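Long-range contacts in probable CoA-transferase alpha subunit (Rhodococcus jostii, PDB 6COJ), which probably works, as the alpha subunit of a coenzyme A transferase family enzyme, on a coenzyme A thioester such as the one bound in this crystal: residues K19-D24 and G244-P249; L181-L186 and F214-R219; G191-T196 and L235-M240. The protein carries 1 engineered substitution. All coordinates share one frame; numbering follows the deposited sequence.

Contact 1: residues K19-D24 and G244-P249; sequences KRISLD and GVVEAP. With SO4 (sulfate ion), chain C.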
# COMPACT_ATOMS: atom_id res chain seq x y z
N LYS A 19 -13.33 3.89 -24.36
CA LYS A 19 -14.04 3.00 -23.45
C LYS A 19 -15.37 3.56 -22.97
O LYS A 19 -16.01 2.95 -22.11
CB LYS A 19 -13.14 2.68 -22.25
CG LYS A 19 -11.81 2.06 -22.65
CD LYS A 19 -10.95 1.74 -21.44
CE LYS A 19 -9.62 1.17 -21.88
NZ LYS A 19 -8.69 1.07 -20.70
N ARG A 20 -15.81 4.69 -23.52
CA ARG A 20 -17.08 5.28 -23.09
C ARG A 20 -18.25 4.37 -23.43
O ARG A 20 -18.39 3.92 -24.57
CB ARG A 20 -17.26 6.65 -23.75
CG ARG A 20 -16.34 7.70 -23.17
CD ARG A 20 -16.43 8.99 -23.94
NE ARG A 20 -15.92 8.84 -25.30
CZ ARG A 20 -15.93 9.81 -26.20
NH1 ARG A 20 -16.43 11.00 -25.89
NH2 ARG A 20 -15.44 9.59 -27.42
N ILE A 21 -19.10 4.11 -22.43
CA ILE A 21 -20.29 3.28 -22.56
C ILE A 21 -21.38 3.83 -21.64
O ILE A 21 -21.11 4.61 -20.73
CB ILE A 21 -20.02 1.80 -22.22
CG1 ILE A 21 -19.49 1.69 -20.79
CG2 ILE A 21 -19.10 1.16 -23.24
CD1 ILE A 21 -19.12 0.28 -20.39
N SER A 22 -22.62 3.40 -21.87
CA SER A 22 -23.73 3.83 -21.04
C SER A 22 -23.84 2.95 -19.79
O SER A 22 -23.21 1.90 -19.68
CB SER A 22 -25.04 3.75 -21.82
OG SER A 22 -25.38 2.39 -22.03
N LEU A 23 -24.66 3.41 -18.84
CA LEU A 23 -24.94 2.62 -17.65
C LEU A 23 -25.49 1.25 -18.01
O LEU A 23 -25.04 0.23 -17.49
CB LEU A 23 -25.96 3.36 -16.76
CG LEU A 23 -25.41 4.60 -16.06
CD1 LEU A 23 -26.55 5.47 -15.59
CD2 LEU A 23 -24.54 4.20 -14.89
N ASP A 24 -26.49 1.22 -18.90
CA ASP A 24 -27.09 -0.06 -19.29
C ASP A 24 -26.11 -0.92 -20.08
O ASP A 24 -26.12 -2.15 -19.94
CB ASP A 24 -28.38 0.19 -20.09
CG ASP A 24 -29.51 0.73 -19.22
OD1 ASP A 24 -29.47 0.57 -17.98
OD2 ASP A 24 -30.47 1.30 -19.78
N GLY A 244 -14.48 -0.10 -18.96
CA GLY A 244 -15.51 0.80 -19.46
C GLY A 244 -15.63 2.01 -18.57
O GLY A 244 -15.46 1.93 -17.35
N VAL A 245 -15.93 3.15 -19.20
CA VAL A 245 -16.06 4.44 -18.54
C VAL A 245 -17.47 4.96 -18.79
O VAL A 245 -17.89 5.08 -19.94
CB VAL A 245 -15.03 5.45 -19.08
CG1 VAL A 245 -15.26 6.84 -18.47
CG2 VAL A 245 -13.62 4.97 -18.82
N VAL A 246 -18.19 5.29 -17.71
CA VAL A 246 -19.55 5.81 -17.81
C VAL A 246 -19.56 7.24 -17.26
O VAL A 246 -19.11 7.48 -16.14
CB VAL A 246 -20.54 4.94 -17.02
CG1 VAL A 246 -21.96 5.50 -17.15
CG2 VAL A 246 -20.48 3.49 -17.49
N GLU A 247 -20.07 8.18 -18.05
CA GLU A 247 -20.26 9.53 -17.55
C GLU A 247 -21.60 9.58 -16.83
O GLU A 247 -22.65 9.43 -17.45
CB GLU A 247 -20.20 10.55 -18.68
CG GLU A 247 -20.20 11.98 -18.17
CD GLU A 247 -19.72 12.96 -19.22
OE1 GLU A 247 -19.94 12.69 -20.42
OE2 GLU A 247 -19.10 13.98 -18.84
N ALA A 248 -21.57 9.79 -15.51
CA ALA A 248 -22.78 9.77 -14.68
C ALA A 248 -22.72 10.90 -13.67
O ALA A 248 -22.35 10.70 -12.50
CB ALA A 248 -22.95 8.41 -13.99
N PRO A 249 -23.09 12.11 -14.08
CA PRO A 249 -23.18 13.23 -13.13
C PRO A 249 -24.18 12.92 -12.02
O PRO A 249 -25.26 12.39 -12.26
CB PRO A 249 -23.67 14.41 -13.99
CG PRO A 249 -23.50 13.97 -15.41
CD PRO A 249 -23.53 12.48 -15.43
S SO4 C . -15.74 12.96 -29.14
O1 SO4 C . -16.12 13.78 -30.29
O2 SO4 C . -16.95 12.59 -28.42
O3 SO4 C . -15.05 11.76 -29.61
O4 SO4 C . -14.86 13.72 -28.27
O HOH W 1 -21.15 7.41 -20.61

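Contact 2: residues L181-L186 and F214-R219; sequences LVHLNL and FVSVER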
# COMPACT_ATOMS: atom_id res chain seq x y z
N LEU A 181 -17.34 -2.40 -9.83
CA LEU A 181 -18.09 -1.19 -10.13
C LEU A 181 -17.62 -0.12 -9.16
O LEU A 181 -17.71 -0.30 -7.94
CB LEU A 181 -19.60 -1.42 -9.95
CG LEU A 181 -20.21 -2.62 -10.66
CD1 LEU A 181 -21.66 -2.79 -10.24
CD2 LEU A 181 -20.10 -2.46 -12.16
N VAL A 182 -17.08 0.99 -9.69
CA VAL A 182 -16.58 2.08 -8.85
C VAL A 182 -17.02 3.40 -9.46
O VAL A 182 -17.28 3.49 -10.66
CB VAL A 182 -15.04 2.05 -8.68
CG1 VAL A 182 -14.57 0.72 -8.05
CG2 VAL A 182 -14.33 2.28 -10.01
N HIS A 183 -17.11 4.43 -8.62
CA HIS A 183 -17.48 5.78 -9.04
C HIS A 183 -16.41 6.76 -8.58
O HIS A 183 -16.04 6.77 -7.40
CB HIS A 183 -18.81 6.21 -8.43
CG HIS A 183 -19.28 7.54 -8.92
ND1 HIS A 183 -19.91 7.68 -10.14
CD2 HIS A 183 -19.21 8.78 -8.39
CE1 HIS A 183 -20.22 8.96 -10.33
NE2 HIS A 183 -19.81 9.64 -9.27
N LEU A 184 -15.94 7.59 -9.50
CA LEU A 184 -14.89 8.56 -9.22
C LEU A 184 -15.31 9.95 -9.71
O LEU A 184 -16.32 10.12 -10.39
CB LEU A 184 -13.54 8.13 -9.80
CG LEU A 184 -12.90 7.01 -8.97
CD1 LEU A 184 -11.76 6.35 -9.73
CD2 LEU A 184 -12.38 7.56 -7.63
N ASN A 185 -14.51 10.95 -9.36
CA ASN A 185 -14.94 12.32 -9.63
C ASN A 185 -14.65 12.77 -11.05
O ASN A 185 -15.38 13.61 -11.59
CB ASN A 185 -14.35 13.29 -8.60
CG ASN A 185 -14.80 12.96 -7.19
OD1 ASN A 185 -15.83 13.47 -6.71
ND2 ASN A 185 -14.05 12.10 -6.53
N LEU A 186 -13.58 12.28 -11.66
CA LEU A 186 -13.14 12.80 -12.94
C LEU A 186 -12.39 11.69 -13.65
O LEU A 186 -11.68 10.92 -13.01
CB LEU A 186 -12.19 13.98 -12.71
CG LEU A 186 -11.99 14.97 -13.84
CD1 LEU A 186 -13.32 15.62 -14.22
CD2 LEU A 186 -11.00 16.01 -13.38
N PHE A 214 -15.61 -1.39 -14.41
CA PHE A 214 -16.43 -0.28 -14.88
C PHE A 214 -16.34 0.86 -13.89
O PHE A 214 -16.59 0.67 -12.70
CB PHE A 214 -17.86 -0.75 -15.11
CG PHE A 214 -17.94 -1.85 -16.11
CD1 PHE A 214 -17.80 -1.58 -17.45
CD2 PHE A 214 -18.02 -3.17 -15.68
CE1 PHE A 214 -17.80 -2.60 -18.37
CE2 PHE A 214 -18.03 -4.20 -16.60
CZ PHE A 214 -17.92 -3.91 -17.95
N VAL A 215 -15.95 2.04 -14.38
CA VAL A 215 -15.87 3.25 -13.56
C VAL A 215 -16.88 4.24 -14.10
O VAL A 215 -16.87 4.57 -15.29
CB VAL A 215 -14.46 3.86 -13.52
CG1 VAL A 215 -13.94 4.21 -14.91
CG2 VAL A 215 -14.44 5.09 -12.62
N SER A 216 -17.79 4.69 -13.24
CA SER A 216 -18.60 5.85 -13.56
C SER A 216 -17.90 7.08 -12.98
O SER A 216 -17.24 7.00 -11.94
CB SER A 216 -20.04 5.68 -13.04
OG SER A 216 -20.08 5.43 -11.65
N VAL A 217 -18.01 8.21 -13.68
CA VAL A 217 -17.36 9.44 -13.25
C VAL A 217 -18.35 10.59 -13.35
O VAL A 217 -19.26 10.58 -14.18
CB VAL A 217 -16.08 9.78 -14.06
CG1 VAL A 217 -15.02 8.73 -13.84
CG2 VAL A 217 -16.41 9.91 -15.54
N GLU A 218 -18.16 11.60 -12.49
CA GLU A 218 -19.01 12.79 -12.57
C GLU A 218 -18.91 13.47 -13.93
O GLU A 218 -19.89 14.02 -14.44
CB GLU A 218 -18.66 13.80 -11.48
CG GLU A 218 -18.92 13.36 -10.05
CD GLU A 218 -20.41 13.22 -9.77
OE1 GLU A 218 -20.78 12.19 -9.18
OE2 GLU A 218 -21.19 14.10 -10.19
N ARG A 219 -17.72 13.48 -14.52
CA ARG A 219 -17.48 14.16 -15.78
C ARG A 219 -16.32 13.47 -16.48
O ARG A 219 -15.32 13.11 -15.85
CB ARG A 219 -17.13 15.63 -15.55
CG ARG A 219 -16.93 16.44 -16.82
CD ARG A 219 -16.54 17.88 -16.52
NE ARG A 219 -17.52 18.54 -15.66
CZ ARG A 219 -18.52 19.28 -16.11
NH1 ARG A 219 -18.70 19.45 -17.42
NH2 ARG A 219 -19.37 19.85 -15.25

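Contact 3: residues G191-T196 and L235-M240; sequences GNAAYT and LILNRM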
# COMPACT_ATOMS: atom_id res chain seq x y z
N GLY A 191 -10.05 5.56 -19.22
CA GLY A 191 -10.04 4.97 -17.90
C GLY A 191 -9.07 5.58 -16.91
O GLY A 191 -9.08 5.17 -15.75
N ASN A 192 -8.21 6.52 -17.32
CA ASN A 192 -7.49 7.29 -16.32
C ASN A 192 -8.52 8.04 -15.48
O ASN A 192 -9.46 8.63 -16.03
CB ASN A 192 -6.52 8.25 -16.99
CG ASN A 192 -5.46 7.53 -17.77
OD1 ASN A 192 -4.73 6.67 -17.25
ND2 ASN A 192 -5.37 7.85 -19.07
N ALA A 193 -8.37 7.99 -14.16
CA ALA A 193 -9.43 8.55 -13.32
C ALA A 193 -8.89 8.97 -11.96
O ALA A 193 -7.90 8.42 -11.46
CB ALA A 193 -10.62 7.60 -13.16
N ALA A 194 -9.58 9.95 -11.36
CA ALA A 194 -9.12 10.57 -10.13
C ALA A 194 -10.27 10.72 -9.15
O ALA A 194 -11.44 10.86 -9.53
CB ALA A 194 -8.52 11.95 -10.38
N TYR A 195 -9.92 10.70 -7.87
CA TYR A 195 -10.81 11.17 -6.82
C TYR A 195 -10.42 12.58 -6.41
O TYR A 195 -9.26 13.00 -6.53
CB TYR A 195 -10.77 10.25 -5.60
CG TYR A 195 -9.53 10.36 -4.74
CD1 TYR A 195 -8.35 9.72 -5.10
CD2 TYR A 195 -9.54 11.09 -3.55
CE1 TYR A 195 -7.20 9.80 -4.31
CE2 TYR A 195 -8.40 11.19 -2.76
CZ TYR A 195 -7.23 10.55 -3.14
OH TYR A 195 -6.12 10.64 -2.33
N THR A 196 -11.40 13.32 -5.94
CA THR A 196 -11.22 14.60 -5.29
C THR A 196 -11.86 14.49 -3.91
O THR A 196 -12.88 13.81 -3.75
CB THR A 196 -11.89 15.74 -6.08
OG1 THR A 196 -13.29 15.48 -6.19
CG2 THR A 196 -11.30 15.83 -7.48
N LEU A 235 -4.50 10.42 -9.07
CA LEU A 235 -4.74 9.64 -10.29
C LEU A 235 -4.65 8.16 -9.93
O LEU A 235 -3.63 7.50 -10.14
CB LEU A 235 -3.74 10.02 -11.38
CG LEU A 235 -3.72 11.49 -11.81
CD1 LEU A 235 -2.52 11.79 -12.69
CD2 LEU A 235 -5.01 11.82 -12.55
N ILE A 236 -5.74 7.65 -9.35
CA ILE A 236 -5.69 6.30 -8.78
C ILE A 236 -5.98 5.19 -9.78
O ILE A 236 -5.63 4.03 -9.51
CB ILE A 236 -6.52 6.14 -7.49
CG1 ILE A 236 -8.02 6.31 -7.77
CG2 ILE A 236 -6.01 7.10 -6.39
CD1 ILE A 236 -8.89 5.90 -6.57
N LEU A 237 -6.61 5.48 -10.92
CA LEU A 237 -6.79 4.48 -11.96
C LEU A 237 -5.99 4.87 -13.19
O LEU A 237 -6.04 6.03 -13.63
CB LEU A 237 -8.26 4.32 -12.35
CG LEU A 237 -9.27 4.00 -11.24
CD1 LEU A 237 -10.64 3.67 -11.82
CD2 LEU A 237 -8.81 2.87 -10.35
N ASN A 238 -5.28 3.91 -13.76
CA ASN A 238 -4.63 4.06 -15.06
C ASN A 238 -5.36 3.17 -16.07
O ASN A 238 -6.31 2.46 -15.73
CB ASN A 238 -3.12 3.79 -14.95
CG ASN A 238 -2.79 2.36 -14.56
OD1 ASN A 238 -3.37 1.41 -15.09
ND2 ASN A 238 -1.86 2.20 -13.63
N ARG A 239 -4.91 3.22 -17.33
CA ARG A 239 -5.69 2.57 -18.39
C ARG A 239 -5.73 1.05 -18.25
O ARG A 239 -6.66 0.43 -18.77
CB ARG A 239 -5.15 2.95 -19.77
CG ARG A 239 -5.44 4.38 -20.17
CD ARG A 239 -5.00 4.66 -21.62
NE ARG A 239 -3.54 4.72 -21.75
CZ ARG A 239 -2.79 3.80 -22.35
NH1 ARG A 239 -3.35 2.71 -22.87
NH2 ARG A 239 -1.47 3.96 -22.41
N MET A 240 -4.75 0.45 -17.56
CA MET A 240 -4.73 -1.00 -17.37
C MET A 240 -5.69 -1.46 -16.31
O MET A 240 -5.73 -2.67 -16.02
CB MET A 240 -3.36 -1.46 -16.90
CG MET A 240 -2.24 -0.96 -17.69
SD MET A 240 -0.76 -1.84 -17.29
CE MET A 240 -0.27 -1.09 -15.75
O HOH W 2 -2.66 5.04 -17.93

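Contact 1: residues K19-D24 and G244-P249
K19 meets strand 244-247, the edge strand of the parallel sheet, mainly through its backbone. Its carbonyl O accepts from V245 N at 2.9 Å; the bond is nearly straight (170°), but the donor stands above the carbonyl plane. The side chain starts toward the strand, with CB 4.1 Å from G244 CA, and then runs away fully extended. NZ bonds to V242 O and H190 O and forms a salt bridge with an acidic side chain of a neighbouring chain of a different protein. R20 pairs with V245 in a single beta bridge. Its guanidinium points elsewhere: it salt-bridges D18, and NH1 and NH2 grip two oxygens of a sulfate, probably from the crystallisation liquor. I21 N completes the bridge by donating to V245 O at 2.9 Å. With CG1 between the backbone N and the carbonyl carbon (chi1 58°), I21 brings CD1 to 3.8 Å from G244 CA. Any CB on G244 would clash with that methyl. I21 CG1 lies 3.9 Å from V246 CG2. I21 O accepts a hydrogen bond from a water at 2.8 Å, and the water accepts one from E247 N. S22 is the N-cap of helix 23-28, its OG bonded to D25 N. L23 crosses V246 at about a right angle, CD2 lying 3.7 Å from V246 CG1. With an alanine at V246 both methyls would be gone, and L23 CD2 and I21 CG1 would probably lose their apolar partner. Two direct backbone bonds and one water thus hold 19-24 to the strand, and apolar contacts of V246 take over where the pairing stops.

Contact 2: residues L181-L186 and F214-R219
H183 is gripped at both nitrogens by the segment 214-219. ND1 and S216 OG lie 2.7 Å apart in a hydrogen bond whose donor could be either. NE2 donates to E218 OE1, also at 2.7 Å. Both partners sit at the ring edge, near its plane. With CG opposite the backbone N (chi1 -175°), the H183 ring reaches across to the neighbouring strand.

E218 follows V217 and turns its carboxylate back to the ring. Its chain bends at chi2 (-68°), and OE1 is met on the anti side, with the carboxylate plane 77° from the ring. OE2 accepts from N250 N. E218 CB rests 3.3 Å from N185 O, and its backbone N donates to L184 O.

F214 anchors the other end. Its carbonyl O accepts from V182 N at 3.1 Å, nearly along the C=O axis. Its CB and CD2 both lie 4.1 Å from L181 CD2, while the rest of the ring leads away.

Between these ends the strands run parallel and in register. S216 N bonds to V182 O, and S216 O accepts from L184 N at 2.8 Å. L181, H183, F214 and S216 lie on one face. V182, L184, V215 and V217 lie on the other; there V182 CG2 packs 3.8 Å from V215 CG2, and helix 203-208 covers V182 and L184.

This is a pair of inner strands of the Rossmann-like parallel sheet. One face is purely aliphatic here. The other carries a Ser-His-Glu chain of hydrogen bonds whose Ser and His are buried. It ties H183 to S216 beside it and to E218 further along, adding side-chain bonds to the backbone ladder. Both ring nitrogens have partners, which holds the imidazole in one orientation, and OE1 is shared between H183 NE2 and Y261 OH.

Contact 3: residues G191-T196 and L235-M240
A193 and L237 form an antiparallel hydrogen-bonded pair. A193 N donates to L237 O at 3.1 Å, and L237 N returns a long but straight bond to A193 O at 3.3 Å (176°). I236 and L237 both face A193, a classic beta bulge. A water joins N192 OD1, at 2.7 Å, to R239 N. N192 and R239 lie side by side, with ND2 3.6 Å from R239 CG and the two flat groups nearly perpendicular. Both also reach beyond the two segments. N192 ND2 bonds to D188 and to an acidic side chain of a neighbouring chain of a different protein. That neighbouring chain also offers R239 NE an acidic partner and R239 NH1 and NH2 its backbone. N238 OD1 accepts from M240 N, an Asx turn.

I236 CG2 meets the edge of the Y195 ring, 3.6 Å from CE1. Y195 OH bonds to Q233 of the second subunit. A193 CB packs on L237 CB, and A194 CB on L235 CD2. The pair lies in a small antiparallel sheet with strand 186-187. L226 of helix 223-229 touches N192, A194 and L235, while L184 of strand 177-184 packs against A193, Y195, I236 and L237.

From the N terminus the chain first lays down 19-24. Much later come 181-186 and then 191-196. The segment 214-219 closes contact 2, 235-240 closes contact 3, and 244-249 returns to close contact 1. Contacts 2 and 3 cross, and both are nested in the long loop closed by contact 1. Contacts 1 and 2 share the parallel sheet, where V217 probably bonds to V246 and A248 through the backbone. Contacts 2 and 3 meet where L186 and N185 probably bond to A194, tying the small antiparallel sheet to the segment 181-186. K19 reaches R239, linking contact 1 to contact 3.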